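Local coordinates for MdcA (Pseudomonas aeruginosa, PDB 5VIT), which is the alpha subunit of malonate decarboxylase and probably transfers the acyl carrier protein from its acetyl thioester to malonate, giving malonyl-ACP and acetate, at residues 380-385 and 452-457; 433-436 and 442-445; 459-464 and 470-475. All blocks are in the same frame, centred on the assembly; numbering follows the deposited sequence.

Contact 1 of 3, residues 380-385 and 452-457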
ATOM      1  N   GLY A 380      21.611 -11.352  17.758  1.00 25.66           N
ATOM      2  CA  GLY A 380      20.864 -11.039  18.965  1.00 28.08           C
ATOM      3  C   GLY A 380      19.581 -11.854  19.031  1.00 28.40           C
ATOM      4  O   GLY A 380      19.589 -13.049  18.724  1.00 25.72           O
ATOM      5  N   GLY A 381      18.477 -11.212  19.406  1.00 26.73           N
ATOM      6  CA  GLY A 381      17.203 -11.899  19.550  1.00 24.90           C
ATOM      7  C   GLY A 381      16.384 -12.022  18.277  1.00 24.50           C
ATOM      8  O   GLY A 381      15.384 -12.752  18.227  1.00 28.13           O
ATOM      9  N   ALA A 382      16.804 -11.326  17.230  1.00 25.02           N
ATOM     10  CA  ALA A 382      15.994 -11.255  16.016  1.00 25.91           C
ATOM     11  C   ALA A 382      15.687 -12.620  15.377  1.00 22.18           C
ATOM     12  O   ALA A 382      14.580 -12.815  14.910  1.00 23.35           O
ATOM     13  CB  ALA A 382      16.657 -10.318  14.992  1.00 25.96           C
ATOM     14  N   PRO A 383      16.640 -13.572  15.350  1.00 21.91           N
ATOM     15  CA  PRO A 383      16.219 -14.852  14.746  1.00 23.03           C
ATOM     16  C   PRO A 383      15.156 -15.602  15.554  1.00 25.94           C
ATOM     17  O   PRO A 383      14.246 -16.196  14.975  1.00 23.52           O
ATOM     18  CB  PRO A 383      17.512 -15.676  14.707  1.00 21.15           C
ATOM     19  CG  PRO A 383      18.591 -14.684  14.745  1.00 22.49           C
ATOM     20  CD  PRO A 383      18.085 -13.557  15.613  1.00 24.07           C
ATOM     21  N   ASN A 384      15.283 -15.593  16.877  1.00 25.42           N
ATOM     22  CA  ASN A 384      14.317 -16.274  17.709  1.00 21.67           C
ATOM     23  C   ASN A 384      12.908 -15.685  17.546  1.00 27.90           C
ATOM     24  O   ASN A 384      11.909 -16.409  17.482  1.00 23.66           O
ATOM     25  CB  ASN A 384      14.715 -16.199  19.168  1.00 22.22           C
ATOM     26  CG  ASN A 384      13.736 -16.923  20.053  1.00 22.49           C
ATOM     27  OD1 ASN A 384      13.393 -18.074  19.790  1.00 19.18           O
ATOM     28  ND2 ASN A 384      13.244 -16.240  21.085  1.00 22.93           N
ATOM     29  N   MET A 385      12.820 -14.366  17.473  1.00 23.87           N
ATOM     30  CA  MET A 385      11.492 -13.773  17.387  1.00 27.53           C
ATOM     31  C   MET A 385      10.998 -13.448  15.985  1.00 24.91           C
ATOM     32  O   MET A 385       9.791 -13.360  15.783  1.00 28.05           O
ATOM     33  CB  MET A 385      11.448 -12.544  18.282  1.00 32.30           C
ATOM     34  CG  MET A 385      11.342 -13.035  19.721  1.00 26.31           C
ATOM     35  SD  MET A 385      11.447 -11.817  20.963  1.00 33.43           S
ATOM     36  CE  MET A 385      13.149 -11.296  20.747  1.00 37.33           C
ATOM     37  N   VAL A 452      22.558 -14.955   7.795  1.00 29.13           N
ATOM     38  CA  VAL A 452      21.281 -14.286   7.608  1.00 26.32           C
ATOM     39  C   VAL A 452      20.569 -14.134   8.950  1.00 29.09           C
ATOM     40  O   VAL A 452      20.426 -15.104   9.702  1.00 27.16           O
ATOM     41  CB  VAL A 452      20.380 -15.086   6.635  1.00 25.45           C
ATOM     42  CG1 VAL A 452      18.945 -14.554   6.647  1.00 27.05           C
ATOM     43  CG2 VAL A 452      20.948 -15.056   5.241  1.00 24.19           C
ATOM     44  N   MET A 453      20.118 -12.923   9.246  1.00 27.73           N
ATOM     45  CA  MET A 453      19.397 -12.661  10.485  1.00 27.85           C
ATOM     46  C   MET A 453      17.986 -13.250  10.441  1.00 24.22           C
ATOM     47  O   MET A 453      17.579 -14.019  11.310  1.00 21.70           O
ATOM     48  CB  MET A 453      19.333 -11.155  10.751  1.00 28.86           C
ATOM     49  CG  MET A 453      18.638 -10.783  12.040  1.00 27.56           C
ATOM     50  SD  MET A 453      18.671  -9.004  12.335  1.00 39.44           S
ATOM     51  CE  MET A 453      17.414  -8.453  11.161  1.00 26.59           C
ATOM     52  N   ILE A 454      17.238 -12.873   9.420  1.00 23.32           N
ATOM     53  CA  ILE A 454      15.888 -13.367   9.246  1.00 23.70           C
ATOM     54  C   ILE A 454      15.733 -13.723   7.776  1.00 26.98           C
ATOM     55  O   ILE A 454      16.060 -12.899   6.902  1.00 26.47           O
ATOM     56  CB  ILE A 454      14.843 -12.313   9.689  1.00 24.95           C
ATOM     57  CG1 ILE A 454      14.867 -12.140  11.219  1.00 25.34           C
ATOM     58  CG2 ILE A 454      13.468 -12.684   9.202  1.00 17.69           C
ATOM     59  CD1 ILE A 454      14.187 -10.842  11.703  1.00 24.38           C
ATOM     60  N   TYR A 455      15.276 -14.943   7.493  1.00 21.55           N
ATOM     61  CA  TYR A 455      15.117 -15.383   6.099  1.00 22.88           C
ATOM     62  C   TYR A 455      13.833 -14.850   5.475  1.00 26.32           C
ATOM     63  O   TYR A 455      12.797 -14.723   6.144  1.00 24.07           O
ATOM     64  CB  TYR A 455      15.161 -16.916   6.001  1.00 22.41           C
ATOM     65  CG  TYR A 455      16.557 -17.483   6.224  1.00 26.36           C
ATOM     66  CD1 TYR A 455      17.016 -17.773   7.510  1.00 25.68           C
ATOM     67  CD2 TYR A 455      17.425 -17.698   5.151  1.00 25.67           C
ATOM     68  CE1 TYR A 455      18.301 -18.277   7.719  1.00 25.24           C
ATOM     69  CE2 TYR A 455      18.707 -18.194   5.347  1.00 26.92           C
ATOM     70  CZ  TYR A 455      19.138 -18.486   6.639  1.00 26.36           C
ATOM     71  OH  TYR A 455      20.413 -18.975   6.844  1.00 23.84           O
ATOM     72  N   GLY A 456      13.915 -14.537   4.186  1.00 21.41           N
ATOM     73  CA  GLY A 456      12.799 -13.966   3.465  1.00 25.88           C
ATOM     74  C   GLY A 456      11.509 -14.768   3.501  1.00 28.15           C
ATOM     75  O   GLY A 456      10.431 -14.203   3.364  1.00 30.08           O
ATOM     76  N   ASP A 457      11.599 -16.079   3.682  1.00 24.98           N
ATOM     77  CA  ASP A 457      10.389 -16.902   3.718  1.00 27.98           C
ATOM     78  C   ASP A 457       9.722 -16.869   5.102  1.00 26.89           C
ATOM     79  O   ASP A 457       8.649 -17.429   5.300  1.00 23.79           O
ATOM     80  CB  ASP A 457      10.716 -18.336   3.308  1.00 31.84           C
ATOM     81  CG  ASP A 457      11.989 -18.838   3.960  1.00 37.22           C
ATOM     82  OD1 ASP A 457      13.091 -18.561   3.427  1.00 44.05           O
ATOM     83  OD2 ASP A 457      11.890 -19.482   5.017  1.00 39.65           O
TER

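Contact 2 of 3, residues 433-436 and 442-445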
ATOM      1  N   VAL A 433      19.187  -4.512  -1.487  1.00 27.34           N
ATOM      2  CA  VAL A 433      20.320  -4.767  -2.381  1.00 27.94           C
ATOM      3  C   VAL A 433      20.109  -6.045  -3.195  1.00 30.20           C
ATOM      4  O   VAL A 433      19.331  -6.918  -2.804  1.00 21.97           O
ATOM      5  CB  VAL A 433      21.634  -4.893  -1.588  1.00 27.76           C
ATOM      6  CG1 VAL A 433      21.950  -3.595  -0.862  1.00 25.47           C
ATOM      7  CG2 VAL A 433      21.524  -6.036  -0.588  1.00 27.90           C
ATOM      8  N   GLU A 434      20.808  -6.151  -4.323  1.00 28.22           N
ATOM      9  CA  GLU A 434      20.749  -7.354  -5.154  1.00 29.44           C
ATOM     10  C   GLU A 434      21.411  -8.563  -4.485  1.00 27.34           C
ATOM     11  O   GLU A 434      21.018  -9.695  -4.736  1.00 35.61           O
ATOM     12  CB  GLU A 434      21.384  -7.054  -6.520  1.00 33.02           C
ATOM     13  CG  GLU A 434      20.814  -5.751  -7.077  1.00 39.57           C
ATOM     14  CD  GLU A 434      21.285  -5.395  -8.461  1.00 47.11           C
ATOM     15  OE1 GLU A 434      20.671  -5.870  -9.441  1.00 49.22           O
ATOM     16  OE2 GLU A 434      22.254  -4.610  -8.561  1.00 49.65           O
ATOM     17  N   ARG A 435      22.393  -8.314  -3.622  1.00 26.97           N
ATOM     18  CA  ARG A 435      23.087  -9.368  -2.861  1.00 31.99           C
ATOM     19  C   ARG A 435      23.506  -8.865  -1.486  1.00 29.07           C
ATOM     20  O   ARG A 435      24.144  -7.820  -1.368  1.00 30.04           O
ATOM     21  CB  ARG A 435      24.338  -9.873  -3.599  1.00 38.44           C
ATOM     22  CG  ARG A 435      24.118 -11.042  -4.547  1.00 46.06           C
ATOM     23  CD  ARG A 435      25.373 -11.299  -5.400  1.00 54.88           C
ATOM     24  NE  ARG A 435      26.576 -11.389  -4.567  1.00 60.49           N
ATOM     25  CZ  ARG A 435      27.150 -12.526  -4.169  1.00 55.95           C
ATOM     26  NH1 ARG A 435      26.648 -13.706  -4.533  1.00 47.34           N
ATOM     27  NH2 ARG A 435      28.237 -12.477  -3.405  1.00 47.96           N
ATOM     28  N   LEU A 436      23.151  -9.617  -0.455  1.00 31.62           N
ATOM     29  CA  LEU A 436      23.572  -9.329   0.908  1.00 29.59           C
ATOM     30  C   LEU A 436      25.094  -9.345   1.015  1.00 32.90           C
ATOM     31  O   LEU A 436      25.749 -10.231   0.477  1.00 28.48           O
ATOM     32  CB  LEU A 436      22.990 -10.358   1.877  1.00 33.08           C
ATOM     33  CG  LEU A 436      21.480 -10.503   2.009  1.00 31.31           C
ATOM     34  CD1 LEU A 436      21.169 -11.723   2.873  1.00 26.72           C
ATOM     35  CD2 LEU A 436      20.874  -9.236   2.619  1.00 27.82           C
ATOM     36  N   ALA A 442      30.665 -14.646   4.396  1.00 38.53           N
ATOM     37  CA  ALA A 442      30.741 -16.076   4.644  1.00 39.97           C
ATOM     38  C   ALA A 442      31.940 -16.669   3.906  1.00 42.01           C
ATOM     39  O   ALA A 442      32.706 -17.465   4.479  1.00 37.74           O
ATOM     40  CB  ALA A 442      29.455 -16.773   4.237  1.00 29.57           C
ATOM     41  N   ARG A 443      32.110 -16.266   2.648  1.00 33.39           N
ATOM     42  CA  ARG A 443      33.221 -16.766   1.850  1.00 38.71           C
ATOM     43  C   ARG A 443      34.561 -16.359   2.472  1.00 41.80           C
ATOM     44  O   ARG A 443      35.467 -17.177   2.556  1.00 44.81           O
ATOM     45  CB  ARG A 443      33.116 -16.271   0.404  1.00 40.25           C
ATOM     46  CG  ARG A 443      31.826 -16.681  -0.285  1.00 40.04           C
ATOM     47  CD  ARG A 443      31.871 -16.474  -1.792  1.00 43.90           C
ATOM     48  NE  ARG A 443      30.530 -16.501  -2.393  1.00 48.83           N
ATOM     49  CZ  ARG A 443      29.868 -15.423  -2.828  1.00 52.04           C
ATOM     50  NH1 ARG A 443      30.424 -14.212  -2.752  1.00 46.06           N
ATOM     51  NH2 ARG A 443      28.652 -15.548  -3.364  1.00 50.10           N
ATOM     52  N   GLN A 444      34.671 -15.118   2.938  1.00 45.03           N
ATOM     53  CA  GLN A 444      35.913 -14.633   3.548  1.00 44.15           C
ATOM     54  C   GLN A 444      36.184 -15.248   4.915  1.00 47.62           C
ATOM     55  O   GLN A 444      37.337 -15.374   5.321  1.00 49.90           O
ATOM     56  CB  GLN A 444      35.896 -13.108   3.684  1.00 40.87           C
ATOM     57  CG  GLN A 444      35.691 -12.377   2.375  1.00 45.17           C
ATOM     58  CD  GLN A 444      36.918 -12.407   1.491  1.00 60.24           C
ATOM     59  OE1 GLN A 444      38.051 -12.400   1.983  1.00 64.94           O
ATOM     60  NE2 GLN A 444      36.704 -12.455   0.176  1.00 57.20           N
ATOM     61  N   THR A 445      35.123 -15.623   5.623  1.00 45.70           N
ATOM     62  CA  THR A 445      35.231 -16.108   7.000  1.00 44.39           C
ATOM     63  C   THR A 445      35.213 -17.649   7.052  1.00 44.89           C
ATOM     64  O   THR A 445      35.532 -18.263   8.072  1.00 44.87           O
ATOM     65  CB  THR A 445      34.096 -15.478   7.866  1.00 46.44           C
ATOM     66  OG1 THR A 445      34.416 -14.103   8.108  1.00 50.74           O
ATOM     67  CG2 THR A 445      33.922 -16.155   9.204  1.00 54.83           C
TER

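Contact 3 of 3, residues 459-464 and 470-475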
ATOM      1  N   VAL A 459       9.214 -13.790   6.525  1.00 24.27           N
ATOM      2  CA  VAL A 459       8.722 -12.435   6.665  1.00 25.10           C
ATOM      3  C   VAL A 459       7.293 -12.363   6.134  1.00 22.96           C
ATOM      4  O   VAL A 459       7.023 -12.772   5.002  1.00 22.04           O
ATOM      5  CB  VAL A 459       9.643 -11.410   5.941  1.00 27.39           C
ATOM      6  CG1 VAL A 459       9.043 -10.019   6.016  1.00 22.28           C
ATOM      7  CG2 VAL A 459      11.072 -11.415   6.562  1.00 18.81           C
ATOM      8  N   THR A 460       6.380 -11.884   6.987  1.00 22.48           N
ATOM      9  CA  THR A 460       4.979 -11.674   6.603  1.00 23.70           C
ATOM     10  C   THR A 460       4.709 -10.251   6.093  1.00 23.48           C
ATOM     11  O   THR A 460       3.776 -10.030   5.307  1.00 22.87           O
ATOM     12  CB  THR A 460       4.013 -11.985   7.786  1.00 23.21           C
ATOM     13  OG1 THR A 460       4.293 -11.126   8.908  1.00 22.71           O
ATOM     14  CG2 THR A 460       4.182 -13.442   8.224  1.00 22.98           C
ATOM     15  N   HIS A 461       5.523  -9.292   6.532  1.00 24.24           N
ATOM     16  CA  HIS A 461       5.304  -7.888   6.183  1.00 23.10           C
ATOM     17  C   HIS A 461       6.622  -7.178   5.997  1.00 23.43           C
ATOM     18  O   HIS A 461       7.479  -7.208   6.886  1.00 25.02           O
ATOM     19  CB  HIS A 461       4.527  -7.128   7.274  1.00 27.22           C
ATOM     20  CG  HIS A 461       3.127  -7.606   7.503  1.00 25.98           C
ATOM     21  ND1 HIS A 461       2.840  -8.741   8.233  1.00 22.42           N
ATOM     22  CD2 HIS A 461       1.931  -7.074   7.146  1.00 23.31           C
ATOM     23  CE1 HIS A 461       1.530  -8.903   8.293  1.00 23.11           C
ATOM     24  NE2 HIS A 461       0.955  -7.906   7.643  1.00 22.81           N
ATOM     25  N   VAL A 462       6.784  -6.511   4.860  1.00 25.55           N
ATOM     26  CA  VAL A 462       7.884  -5.571   4.734  1.00 21.32           C
ATOM     27  C   VAL A 462       7.294  -4.177   4.790  1.00 22.82           C
ATOM     28  O   VAL A 462       6.400  -3.834   4.008  1.00 23.05           O
ATOM     29  CB  VAL A 462       8.691  -5.766   3.447  1.00 20.95           C
ATOM     30  CG1 VAL A 462       9.625  -4.558   3.215  1.00 23.55           C
ATOM     31  CG2 VAL A 462       9.503  -7.035   3.546  1.00 27.03           C
ATOM     32  N   LEU A 463       7.767  -3.395   5.750  1.00 21.55           N
ATOM     33  CA  LEU A 463       7.235  -2.068   5.970  1.00 22.50           C
ATOM     34  C   LEU A 463       8.346  -1.067   5.759  1.00 24.58           C
ATOM     35  O   LEU A 463       9.420  -1.161   6.361  1.00 22.98           O
ATOM     36  CB  LEU A 463       6.634  -1.943   7.370  1.00 20.24           C
ATOM     37  CG  LEU A 463       6.396  -0.544   7.958  1.00 27.37           C
ATOM     38  CD1 LEU A 463       5.672   0.409   7.007  1.00 23.12           C
ATOM     39  CD2 LEU A 463       5.641  -0.660   9.294  1.00 25.18           C
ATOM     40  N   THR A 464       8.042  -0.090   4.915  1.00 21.69           N
ATOM     41  CA  THR A 464       9.002   0.870   4.404  1.00 21.94           C
ATOM     42  C   THR A 464       8.340   2.268   4.412  1.00 23.24           C
ATOM     43  O   THR A 464       7.132   2.343   4.527  1.00 25.02           O
ATOM     44  CB  THR A 464       9.422   0.385   2.995  1.00 26.81           C
ATOM     45  OG1 THR A 464      10.676  -0.330   3.042  1.00 30.00           O
ATOM     46  CG2 THR A 464       9.436   1.441   2.038  1.00 18.91           C
ATOM     47  N   TYR A 470       2.565  -7.024   1.813  1.00 23.38           N
ATOM     48  CA  TYR A 470       1.967  -8.122   2.598  1.00 24.24           C
ATOM     49  C   TYR A 470       2.427  -9.489   2.091  1.00 24.98           C
ATOM     50  O   TYR A 470       1.660 -10.226   1.458  1.00 23.46           O
ATOM     51  CB  TYR A 470       0.436  -8.046   2.557  1.00 25.08           C
ATOM     52  CG  TYR A 470      -0.144  -6.843   3.277  1.00 28.23           C
ATOM     53  CD1 TYR A 470      -0.442  -5.673   2.586  1.00 22.52           C
ATOM     54  CD2 TYR A 470      -0.385  -6.876   4.650  1.00 23.28           C
ATOM     55  CE1 TYR A 470      -0.971  -4.571   3.241  1.00 26.51           C
ATOM     56  CE2 TYR A 470      -0.913  -5.770   5.316  1.00 21.73           C
ATOM     57  CZ  TYR A 470      -1.209  -4.624   4.605  1.00 27.32           C
ATOM     58  OH  TYR A 470      -1.738  -3.515   5.248  1.00 26.61           O
ATOM     59  N   LEU A 471       3.686  -9.812   2.371  1.00 23.86           N
ATOM     60  CA  LEU A 471       4.350 -10.988   1.819  1.00 23.31           C
ATOM     61  C   LEU A 471       3.640 -12.294   2.152  1.00 26.67           C
ATOM     62  O   LEU A 471       3.750 -13.274   1.412  1.00 26.20           O
ATOM     63  CB  LEU A 471       5.802 -11.061   2.331  1.00 25.74           C
ATOM     64  CG  LEU A 471       6.740  -9.872   2.044  1.00 27.25           C
ATOM     65  CD1 LEU A 471       8.227 -10.228   2.286  1.00 18.30           C
ATOM     66  CD2 LEU A 471       6.549  -9.341   0.651  1.00 21.03           C
ATOM     67  N   TYR A 472       2.906 -12.329   3.264  1.00 24.07           N
ATOM     68  CA  TYR A 472       2.280 -13.588   3.647  1.00 22.01           C
ATOM     69  C   TYR A 472       1.263 -14.023   2.614  1.00 27.60           C
ATOM     70  O   TYR A 472       0.876 -15.191   2.576  1.00 30.10           O
ATOM     71  CB  TYR A 472       1.631 -13.475   5.014  1.00 26.32           C
ATOM     72  CG  TYR A 472       0.327 -12.706   5.062  1.00 25.08           C
ATOM     73  CD1 TYR A 472       0.320 -11.332   5.253  1.00 24.86           C
ATOM     74  CD2 TYR A 472      -0.900 -13.365   4.968  1.00 22.65           C
ATOM     75  CE1 TYR A 472      -0.869 -10.631   5.318  1.00 24.08           C
ATOM     76  CE2 TYR A 472      -2.089 -12.671   5.027  1.00 24.22           C
ATOM     77  CZ  TYR A 472      -2.066 -11.301   5.208  1.00 24.43           C
ATOM     78  OH  TYR A 472      -3.238 -10.588   5.281  1.00 24.32           O
ATOM     79  N   LYS A 473       0.843 -13.084   1.766  1.00 27.78           N
ATOM     80  CA  LYS A 473      -0.112 -13.377   0.699  1.00 24.81           C
ATOM     81  C   LYS A 473       0.557 -13.926  -0.563  1.00 29.57           C
ATOM     82  O   LYS A 473      -0.116 -14.466  -1.441  1.00 27.53           O
ATOM     83  CB  LYS A 473      -0.907 -12.107   0.351  1.00 24.93           C
ATOM     84  CG  LYS A 473      -1.799 -11.579   1.488  1.00 24.50           C
ATOM     85  CD  LYS A 473      -2.399 -10.235   1.080  1.00 26.24           C
ATOM     86  CE  LYS A 473      -3.595  -9.819   1.914  1.00 27.70           C
ATOM     87  NZ  LYS A 473      -3.941  -8.362   1.676  1.00 35.67           N
ATOM     88  N   ALA A 474       1.874 -13.775  -0.670  1.00 31.96           N
ATOM     89  CA  ALA A 474       2.600 -14.263  -1.849  1.00 33.75           C
ATOM     90  C   ALA A 474       2.456 -15.776  -2.062  1.00 33.86           C
ATOM     91  O   ALA A 474       2.692 -16.571  -1.153  1.00 37.94           O
ATOM     92  CB  ALA A 474       4.092 -13.886  -1.748  1.00 34.24           C
ATOM     93  N   ARG A 475       2.097 -16.167  -3.279  1.00 40.84           N
ATOM     94  CA  ARG A 475       1.871 -17.576  -3.592  1.00 46.93           C
ATOM     95  C   ARG A 475       3.047 -18.216  -4.346  1.00 46.29           C
ATOM     96  O   ARG A 475       3.030 -19.412  -4.627  1.00 43.89           O
ATOM     97  CB  ARG A 475       0.571 -17.728  -4.389  1.00 48.67           C
ATOM     98  CG  ARG A 475      -0.451 -16.591  -4.151  1.00 47.49           C
ATOM     99  CD  ARG A 475      -1.564 -16.598  -5.203  1.00 53.14           C
ATOM    100  NE  ARG A 475      -1.031 -16.260  -6.520  1.00 62.85           N
ATOM    101  CZ  ARG A 475      -1.015 -15.041  -7.047  1.00 69.88           C
ATOM    102  NH1 ARG A 475      -1.544 -14.016  -6.382  1.00 70.22           N
ATOM    103  NH2 ARG A 475      -0.491 -14.853  -8.256  1.00 68.20           N
TER

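Contact 1 of 3, residues 380-385 and 452-457
A classic beta bulge, in which Met453 and Ile454 together face Ser368, presents two neighbouring side chains to the short helix 382-385, where Ala382 and Pro383 meet them. The nearest pair of CA atoms, Pro383 CA and Ile454 CA, is 5.7 Å apart. The methyl of Ala382 points at the bulge and does most of the work: its CB lies 3.6 Å from Met453 SD and equally close to Met453 CG. Met453 reaches it with CG anti to the backbone N (chi1 -178°) and an extended chi2, which lay CG and the sulfur along the methyl; the bend at chi3 turns only CE. From the other bulge residue, the delta carbon of Ile454 approaches the same alanine, with CD1 4.1 Å from Ala382 CB and 3.8 Å from Ala382 O. Alongside, the proline ring rests against the bulge backbone, its CG 3.6 Å from Met453 O. No hydrogen bond crosses the interface, which illustrates how a helix can dock on an irregular chain by van der Waals contact alone. Behind the bulge, Met453 and Ile454 both touch Gln419 of strand 416-420, and Ile454 also reaches Phe355 of strand 354-357; on the helix side, Asn384 and Met385 lean on helix 341-350, so the contact lies between helix 341-350 and strands 354-357 and 416-420.

Contact 2 of 3, residues 433-436 and 442-445
The guanidinium groups of Arg435 and Arg443 meet edge to edge and nearly in one plane, their planes differing by 13°. Neither group lies over a face of the other: the central carbon of each sits at the edge of its partner, in plane, so this is not the stacked arrangement in which one guanidinium covers another. The terminal nitrogens face one another across the gap, with Arg435 NH2 2.9 Å from Arg443 NH1 and Arg435 NH1 3.0 Å from Arg443 NH2. Between these two approaches the NH2 atoms of Arg435 and Arg443 come within 3.1 Å of each other. All four nitrogens are donors, so none of these short distances is a hydrogen bond; two cationic groups this close should repel, and the exact separation at such an exposed place is best treated as doubtful.

The side chains reach the meeting point in different ways. Arg443 runs out from the helix extended from CG to NE, whereas Arg435 bends at chi3 (50°), and the two cross at about a right angle. Such long arms let the charged ends touch although Arg435 CA and Arg443 CA are 13.4 Å apart. Charge compensation comes from within the helix: Arg443 NH1 forms a salt bridge with Glu440 OE2, which probably offsets part of the repulsion, while the other carboxylate oxygen of Glu440 accepts a hydrogen bond from Gln444 NE2. Next to Arg435, the buried Leu436 packs on strand 361-363, and Glu434 pairs with Arg496. The whole is a surface contact between a helix and the loop leading into it, with the i to i+3 ion pair from Glu440 to Arg443 as its recognisable motif.

Contact 3 of 3, residues 459-464 and 470-475
Leu471 fits against one side of the segment 459-464, its CD1 lying 3.7 Å from Val462 CG2 and 3.8 Å from Val459 CG1, while its CB touches Val459 O at 3.4 Å. Beside it the backbone is tied: Tyr472 N donates to Thr460 O over 3.2 Å, with the donor tilted from the carbonyl plane. Aromatic rings make the rest of the contact. His461 CD2 comes 3.4 Å from Tyr470 CD2, rim to rim with the planes at 72°, and Tyr472 lies obliquely alongside the imidazole. The tyrosine gets there with CG between its backbone N and carbonyl carbon (chi1 75°), which keeps the ring beside the same Thr460 O.

The neighbouring Thr460 holds the imidazole, its OG1 sharing a hydrogen bond of 2.9 Å with His461 ND1. In the second shell, Val417 N bonds that threonine oxygen, His252 NE2 pairs with His461 NE2, and Gly247 O bonds Tyr470 OH; Leu471 leans on helix 477-486. The arrangement is a beta hairpin, strands 461-464 and 467-469, whose second arm continues into a 3-10 segment that packs beside the start of strand 461-464, with His461, Tyr470 and Tyr472 as an aromatic cluster.

How the contacts relate
Contact 2 is nested along the chain within the loop closed by contact 1, and contact 3 follows in series. Contact 1 touches both others, through two residues of segment 452-457: Val452 CG2 packs on Leu436 CD1 at 4.1 Å towards contact 2, and Ile454 CG2 on Val459 CG2 at 3.8 Å towards contact 3. Their centres lie about 16 Å and 15 Å from that of contact 1. Contacts 2 and 3 do not touch, with centres about 23 Å and nearest atoms about 11 Å apart. Burial rises from contact 2, exposed, through contact 1, partly buried, to contact 3, buried.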